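Local structure of TssK (Serratia sp. FS14, 5Y0E) at residues V8-E11 with G12-L15; R16-H19 with F20-A23; N242-L245 with G246-S249. The protein probably serves as a trimeric baseplate component of the bacterial type VI secretion system, linking baseplate to membrane complex. All coordinates share one frame; numbering follows the deposited sequence.

Overall arrangement
Interactions 1 and 2 are consecutive along the chain: the loop 8-15 leads through Arg16 into helix 17-37, and their centres lie 11 Å apart. They touch mainly through His19, whose CE1 is 3.1 Å from Phe14 O and whose NE2 is 3.7 Å from Met13 SD, and His19 CB rests 3.8 Å from Trp9 CH2. Both also contact the two other subunits. Interaction 3 belongs to a separate helical region, with nearest atoms about 47 Å from interaction 1 and about 41 Å from interaction 2. What the three share is the trimer interface. Sulfate lies near Leu15 and Pro17, possibly one ion, and another near Gln247, probably from the crystallisation liquor.

Interaction 1: V8-E11 with G12-L15; sequences VWTE and GMFL
Between Thr10 and Met13 the backbone reverses in a type II beta turn, which brings the CA atoms of these two residues within 5.5 Å of each other. Gly12 has a positive phi of 81°, a conformation that leaves no room for a side chain beside the carbonyl oxygen of Glu11. Met13 does most of the bridging. With CG anti to the backbone N (chi1 -163°), its chain runs back past Thr10, whose OG1 is 3.3 Å from Met13 CB, and the sulfur arrives 3.4 Å from Val8 O. A bend at chi3 (50°) then sets the methyl against Trp9, Met13 CE lying 3.7 Å from Trp9 CA and 3.8 Å from Trp9 CE3. Leu15 meets the same indole differently: its CD2 approaches the ring edge in plane, 3.9 Å from Trp9 CZ3, the two side chains crossing at about a right angle. Glu11 takes no part in this apolar group; its carboxylate forms a salt bridge with Arg16 of the second subunit. Asn135 of the third subunit donates to Trp9 O. The geometry is that of a glycine-containing type II turn in a loop leading into a helix, with Met13 and Leu15 packed against Trp9 across its open side, at a trimer interface.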
loop_
_atom_site.group_PDB
_atom_site.type_symbol
_atom_site.label_atom_id
_atom_site.label_comp_id
_atom_site.label_asym_id
_atom_site.label_seq_id
_atom_site.Cartn_x
_atom_site.Cartn_y
_atom_site.Cartn_z
ATOM N N VAL A 8 29.281 -21.133 26.621
ATOM C CA VAL A 8 30.371 -20.460 27.318
ATOM C C VAL A 8 31.693 -21.139 26.980
ATOM O O VAL A 8 31.967 -22.248 27.439
ATOM C CB VAL A 8 30.148 -20.444 28.829
ATOM C CG1 VAL A 8 31.209 -19.597 29.479
ATOM C CG2 VAL A 8 28.776 -19.919 29.139
ATOM N N TRP A 9 32.525 -20.439 26.237
ATOM C CA TRP A 9 33.837 -20.918 25.889
ATOM C C TRP A 9 34.814 -20.459 26.969
ATOM O O TRP A 9 35.160 -19.301 27.051
ATOM C CB TRP A 9 34.237 -20.376 24.529
ATOM C CG TRP A 9 33.160 -20.534 23.564
ATOM C CD1 TRP A 9 32.091 -19.723 23.404
ATOM C CD2 TRP A 9 32.995 -21.594 22.641
ATOM N NE1 TRP A 9 31.282 -20.200 22.434
ATOM C CE2 TRP A 9 31.816 -21.358 21.950
ATOM C CE3 TRP A 9 33.734 -22.723 22.329
ATOM C CZ2 TRP A 9 31.369 -22.197 20.966
ATOM C CZ3 TRP A 9 33.289 -23.540 21.361
ATOM C CH2 TRP A 9 32.125 -23.283 20.688
ATOM N N THR A 10 35.222 -21.386 27.817
ATOM C CA THR A 10 36.153 -21.128 28.901
ATOM C C THR A 10 37.565 -21.509 28.481
ATOM O O THR A 10 37.789 -22.135 27.450
ATOM C CB THR A 10 35.752 -21.907 30.148
ATOM O OG1 THR A 10 35.823 -23.304 29.864
ATOM C CG2 THR A 10 34.339 -21.568 30.547
ATOM N N GLU A 11 38.525 -21.112 29.299
ATOM C CA GLU A 11 39.920 -21.422 29.039
ATOM C C GLU A 11 40.219 -22.823 29.551
ATOM O O GLU A 11 39.896 -23.163 30.686
ATOM C CB GLU A 11 40.830 -20.397 29.707
ATOM C CG GLU A 11 42.284 -20.574 29.379
ATOM C CD GLU A 11 42.706 -19.776 28.173
ATOM O OE1 GLU A 11 42.559 -18.537 28.176
ATOM O OE2 GLU A 11 43.191 -20.381 27.194
ATOM N N GLY A 12 40.815 -23.644 28.704
ATOM C CA GLY A 12 41.075 -25.019 29.062
ATOM C C GLY A 12 39.900 -25.952 28.923
ATOM O O GLY A 12 40.016 -27.126 29.287
ATOM N N MET A 13 38.767 -25.470 28.431
ATOM C CA MET A 13 37.650 -26.355 28.160
ATOM C C MET A 13 38.085 -27.430 27.178
ATOM O O MET A 13 38.898 -27.194 26.287
ATOM C CB MET A 13 36.481 -25.554 27.590
ATOM C CG MET A 13 35.127 -26.247 27.643
ATOM S SD MET A 13 33.794 -25.140 27.141
ATOM C CE MET A 13 34.457 -24.527 25.609
ATOM N N PHE A 14 37.572 -28.632 27.353
ATOM C CA PHE A 14 37.829 -29.664 26.368
ATOM C C PHE A 14 36.780 -29.580 25.266
ATOM O O PHE A 14 35.577 -29.572 25.543
ATOM C CB PHE A 14 37.830 -31.049 26.997
ATOM C CG PHE A 14 38.141 -32.115 26.022
ATOM C CD1 PHE A 14 39.221 -31.980 25.172
ATOM C CD2 PHE A 14 37.342 -33.223 25.910
ATOM C CE1 PHE A 14 39.511 -32.942 24.246
ATOM C CE2 PHE A 14 37.626 -34.194 24.984
ATOM C CZ PHE A 14 38.715 -34.051 24.149
ATOM N N LEU A 15 37.209 -29.418 24.028
ATOM C CA LEU A 15 36.260 -29.271 22.951
ATOM C C LEU A 15 35.644 -30.558 22.476
ATOM O O LEU A 15 36.314 -31.535 22.284
ATOM C CB LEU A 15 36.897 -28.576 21.749
ATOM C CG LEU A 15 37.294 -27.112 21.798
ATOM C CD1 LEU A 15 38.010 -26.716 20.539
ATOM C CD2 LEU A 15 36.107 -26.218 22.012
#

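Interaction 2: R16-H19 with F20-A23; sequences RPHH and FQQA
Pro17 to Ala23 form the first turns of helix 17-37, as three successive i to i+4 bonds attest: Gln21 N to Pro17 O at 3.1 Å, Gln22 N to His18 O at 2.9 Å, and Ala23 N to His19 O at 3.0 Å. Phe20 turns its ring edge to the preceding loop, CD1 lying 3.6 Å from Arg16 O, while the ring stacks with Trp9 of the third subunit. A proline suits this helix start: first-turn N-H groups have no i-4 carbonyl of the helix to bond, so the lack of an N-H on Pro17 costs nothing. His19 ND1 receives the amide N of Arg16 at 3.0 Å, nearly in the imidazole plane. His18 and Gln21 lie side by side, pointing the same way, ring and amide planes 37° apart and His18 ND1 3.9 Å from Gln21 OE1. Both reach the second subunit: Gln21 NE2 donates to Asp133 and its OE1 accepts from Leu134 N, while His18 NE2 bonds Gly140 O. Within 16-19, His18 NE2 sits over the guanidinium face of Arg16, whose NE forms a salt bridge with Glu11 OE2 of the third subunit.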
loop_
_atom_site.group_PDB
_atom_site.type_symbol
_atom_site.label_atom_id
_atom_site.label_comp_id
_atom_site.label_asym_id
_atom_site.label_seq_id
_atom_site.Cartn_x
_atom_site.Cartn_y
_atom_site.Cartn_z
ATOM N N ARG A 16 34.341 -30.526 22.275
ATOM C CA ARG A 16 33.609 -31.654 21.756
ATOM C C ARG A 16 32.683 -31.181 20.642
ATOM O O ARG A 16 32.553 -30.009 20.409
ATOM C CB ARG A 16 32.879 -32.373 22.864
ATOM C CG ARG A 16 33.730 -33.467 23.452
ATOM C CD ARG A 16 33.042 -34.182 24.570
ATOM N NE ARG A 16 32.499 -35.434 24.114
ATOM C CZ ARG A 16 31.784 -36.235 24.878
ATOM N NH1 ARG A 16 31.553 -35.912 26.129
ATOM N NH2 ARG A 16 31.312 -37.363 24.398
ATOM N N PRO A 17 32.064 -32.102 19.919
ATOM C CA PRO A 17 31.210 -31.689 18.811
ATOM C C PRO A 17 30.030 -30.888 19.289
ATOM O O PRO A 17 29.604 -29.963 18.666
ATOM C CB PRO A 17 30.743 -33.014 18.230
ATOM C CG PRO A 17 31.679 -34.023 18.748
ATOM C CD PRO A 17 32.076 -33.551 20.086
ATOM N N HIS A 18 29.513 -31.281 20.419
ATOM C CA HIS A 18 28.391 -30.632 21.032
ATOM C C HIS A 18 28.496 -29.110 21.127
ATOM O O HIS A 18 27.515 -28.432 20.956
ATOM C CB HIS A 18 28.177 -31.223 22.405
ATOM C CG HIS A 18 28.331 -32.705 22.456
ATOM N ND1 HIS A 18 28.359 -33.493 21.334
ATOM C CD2 HIS A 18 28.488 -33.542 23.501
ATOM C CE1 HIS A 18 28.518 -34.750 21.683
ATOM N NE2 HIS A 18 28.598 -34.809 22.994
ATOM N N HIS A 19 29.663 -28.577 21.442
ATOM C CA HIS A 19 29.849 -27.160 21.490
ATOM C C HIS A 19 29.462 -26.500 20.194
ATOM O O HIS A 19 28.680 -25.591 20.184
ATOM C CB HIS A 19 31.293 -26.847 21.792
ATOM C CG HIS A 19 31.719 -27.303 23.135
ATOM N ND1 HIS A 19 32.682 -28.257 23.318
ATOM C CD2 HIS A 19 31.292 -26.958 24.363
ATOM C CE1 HIS A 19 32.832 -28.483 24.603
ATOM N NE2 HIS A 19 31.999 -27.706 25.260
ATOM N N PHE A 20 30.021 -26.945 19.094
ATOM C CA PHE A 20 29.700 -26.337 17.840
ATOM C C PHE A 20 28.255 -26.533 17.476
ATOM O O PHE A 20 27.644 -25.678 16.908
ATOM C CB PHE A 20 30.598 -26.897 16.772
ATOM C CG PHE A 20 32.032 -26.671 17.046
ATOM C CD1 PHE A 20 32.710 -27.491 17.898
ATOM C CD2 PHE A 20 32.691 -25.626 16.475
ATOM C CE1 PHE A 20 34.025 -27.284 18.168
ATOM C CE2 PHE A 20 34.011 -25.411 16.738
ATOM C CZ PHE A 20 34.677 -26.244 17.591
ATOM N N GLN A 21 27.716 -27.680 17.814
ATOM C CA GLN A 21 26.325 -27.980 17.531
ATOM C C GLN A 21 25.400 -27.002 18.238
ATOM O O GLN A 21 24.572 -26.340 17.606
ATOM C CB GLN A 21 26.028 -29.417 17.950
ATOM C CG GLN A 21 26.797 -30.452 17.167
ATOM C CD GLN A 21 26.527 -31.857 17.654
ATOM O OE1 GLN A 21 25.880 -32.058 18.674
ATOM N NE2 GLN A 21 27.047 -32.833 16.940
ATOM N N GLN A 22 25.528 -26.899 19.559
ATOM C CA GLN A 22 24.674 -25.993 20.309
ATOM C C GLN A 22 24.917 -24.550 19.919
ATOM O O GLN A 22 24.010 -23.721 20.015
ATOM C CB GLN A 22 24.918 -26.182 21.793
ATOM C CG GLN A 22 24.782 -27.599 22.226
ATOM C CD GLN A 22 23.367 -28.082 22.143
ATOM O OE1 GLN A 22 22.517 -27.631 22.892
ATOM N NE2 GLN A 22 23.104 -29.005 21.240
ATOM N N ALA A 23 26.115 -24.233 19.477
ATOM C CA ALA A 23 26.428 -22.882 19.085
ATOM C C ALA A 23 25.700 -22.499 17.828
ATOM O O ALA A 23 25.256 -21.383 17.695
ATOM C CB ALA A 23 27.907 -22.703 18.910
#

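Interaction 3: N242-L245 with G246-S249; sequences NRHL and GQVS
Gln247 and His244, one turn apart on helix 229-253, make an i, i+3 side-chain contact on a buried helix that packs against helices 197-222 and 259-273 and against the third subunit. Backbone i to i+4 bonds link Gln247, Val248 and Ser249 to Arg243, His244 and Leu245, with Val248 N 2.8 Å from His244 O, but at Gly246 the pattern slips to a weak bond from its N to Arg243 O. Starting from the backbone of Gln247, its CB is 3.8 Å from Arg243 O and His244 O. CG is anti to the backbone N (chi1 -158°), and the chain stays extended beyond it, which lays the amide alongside the imidazole, the two side chains pointing the same way. Gln247 CD then lies 3.7 Å from His244 CD2. Gln247 OE1 is 3.4 Å from His244 CD2, at the ring edge, with ring and amide planes 80° apart. His244 ND1 bonds Leu240 O and its ring stacks with Phe269, which probably hold the ring's rotation. Glu272 of the third subunit takes Arg243 NE in a salt bridge, and Gln247 NE2 also makes a weak hydrogen bond to Gln268 OE1 of that chain. At the tip, Gln247 NE2 donates to a water 2.9 Å away, and the same water is hydrogen-bonded to His244 NE2 at 3.0 Å, bridging the two side chains.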
loop_
_atom_site.group_PDB
_atom_site.type_symbol
_atom_site.label_atom_id
_atom_site.label_comp_id
_atom_site.label_asym_id
_atom_site.label_seq_id
_atom_site.Cartn_x
_atom_site.Cartn_y
_atom_site.Cartn_z
ATOM N N ASN A 242 -8.738 6.468 -9.529
ATOM C CA ASN A 242 -7.464 7.120 -9.816
ATOM C C ASN A 242 -6.427 6.841 -8.736
ATOM O O ASN A 242 -5.266 6.599 -9.046
ATOM C CB ASN A 242 -7.678 8.611 -10.001
ATOM C CG ASN A 242 -8.190 8.940 -11.369
ATOM O OD1 ASN A 242 -8.040 8.160 -12.285
ATOM N ND2 ASN A 242 -8.770 10.107 -11.521
ATOM N N ARG A 243 -6.835 6.839 -7.471
ATOM C CA ARG A 243 -5.929 6.459 -6.399
ATOM C C ARG A 243 -5.312 5.089 -6.639
ATOM O O ARG A 243 -4.124 4.884 -6.384
ATOM C CB ARG A 243 -6.656 6.463 -5.059
ATOM C CG ARG A 243 -5.789 5.945 -3.934
ATOM C CD ARG A 243 -6.545 5.509 -2.719
ATOM N NE ARG A 243 -7.721 6.337 -2.489
ATOM C CZ ARG A 243 -8.732 6.005 -1.697
ATOM N NH1 ARG A 243 -8.704 4.864 -1.059
ATOM N NH2 ARG A 243 -9.773 6.812 -1.550
ATOM N N HIS A 244 -6.100 4.138 -7.116
ATOM C CA HIS A 244 -5.629 2.779 -7.290
ATOM C C HIS A 244 -4.903 2.547 -8.611
ATOM O O HIS A 244 -4.179 1.568 -8.736
ATOM C CB HIS A 244 -6.815 1.825 -7.117
ATOM C CG HIS A 244 -7.314 1.780 -5.716
ATOM N ND1 HIS A 244 -8.296 2.617 -5.252
ATOM C CD2 HIS A 244 -6.918 1.045 -4.653
ATOM C CE1 HIS A 244 -8.499 2.391 -3.968
ATOM N NE2 HIS A 244 -7.669 1.447 -3.581
ATOM N N LEU A 245 -5.074 3.422 -9.595
ATOM C CA LEU A 245 -4.160 3.438 -10.728
ATOM C C LEU A 245 -2.710 3.510 -10.260
ATOM O O LEU A 245 -1.836 2.793 -10.768
ATOM C CB LEU A 245 -4.472 4.626 -11.619
ATOM C CG LEU A 245 -5.441 4.414 -12.769
ATOM C CD1 LEU A 245 -5.486 5.670 -13.613
ATOM C CD2 LEU A 245 -5.007 3.236 -13.594
ATOM N N GLY A 246 -2.449 4.340 -9.268
ATOM C CA GLY A 246 -1.109 4.494 -8.779
ATOM C C GLY A 246 -0.718 3.347 -7.902
ATOM O O GLY A 246 0.390 2.842 -7.994
ATOM N N GLN A 247 -1.644 2.926 -7.057
ATOM C CA GLN A 247 -1.387 1.827 -6.142
ATOM C C GLN A 247 -1.034 0.561 -6.891
ATOM O O GLN A 247 -0.088 -0.134 -6.521
ATOM C CB GLN A 247 -2.601 1.589 -5.253
ATOM C CG GLN A 247 -2.306 0.871 -3.982
ATOM C CD GLN A 247 -3.546 0.394 -3.264
ATOM O OE1 GLN A 247 -4.091 -0.627 -3.616
ATOM N NE2 GLN A 247 -3.985 1.114 -2.250
ATOM N N VAL A 248 -1.776 0.254 -7.950
ATOM C CA VAL A 248 -1.576 -1.011 -8.631
ATOM C C VAL A 248 -0.376 -0.916 -9.548
ATOM O O VAL A 248 0.363 -1.887 -9.704
ATOM C CB VAL A 248 -2.857 -1.453 -9.377
ATOM C CG1 VAL A 248 -3.017 -0.777 -10.701
ATOM C CG2 VAL A 248 -2.871 -2.935 -9.590
ATOM N N SER A 249 -0.134 0.259 -10.121
ATOM C CA SER A 249 1.092 0.480 -10.876
ATOM C C SER A 249 2.321 0.180 -10.035
ATOM O O SER A 249 3.246 -0.492 -10.481
ATOM C CB SER A 249 1.150 1.917 -11.357
ATOM O OG SER A 249 2.160 2.040 -12.309
HETATM O O HOH W 1 -6.565 1.082 -0.857
#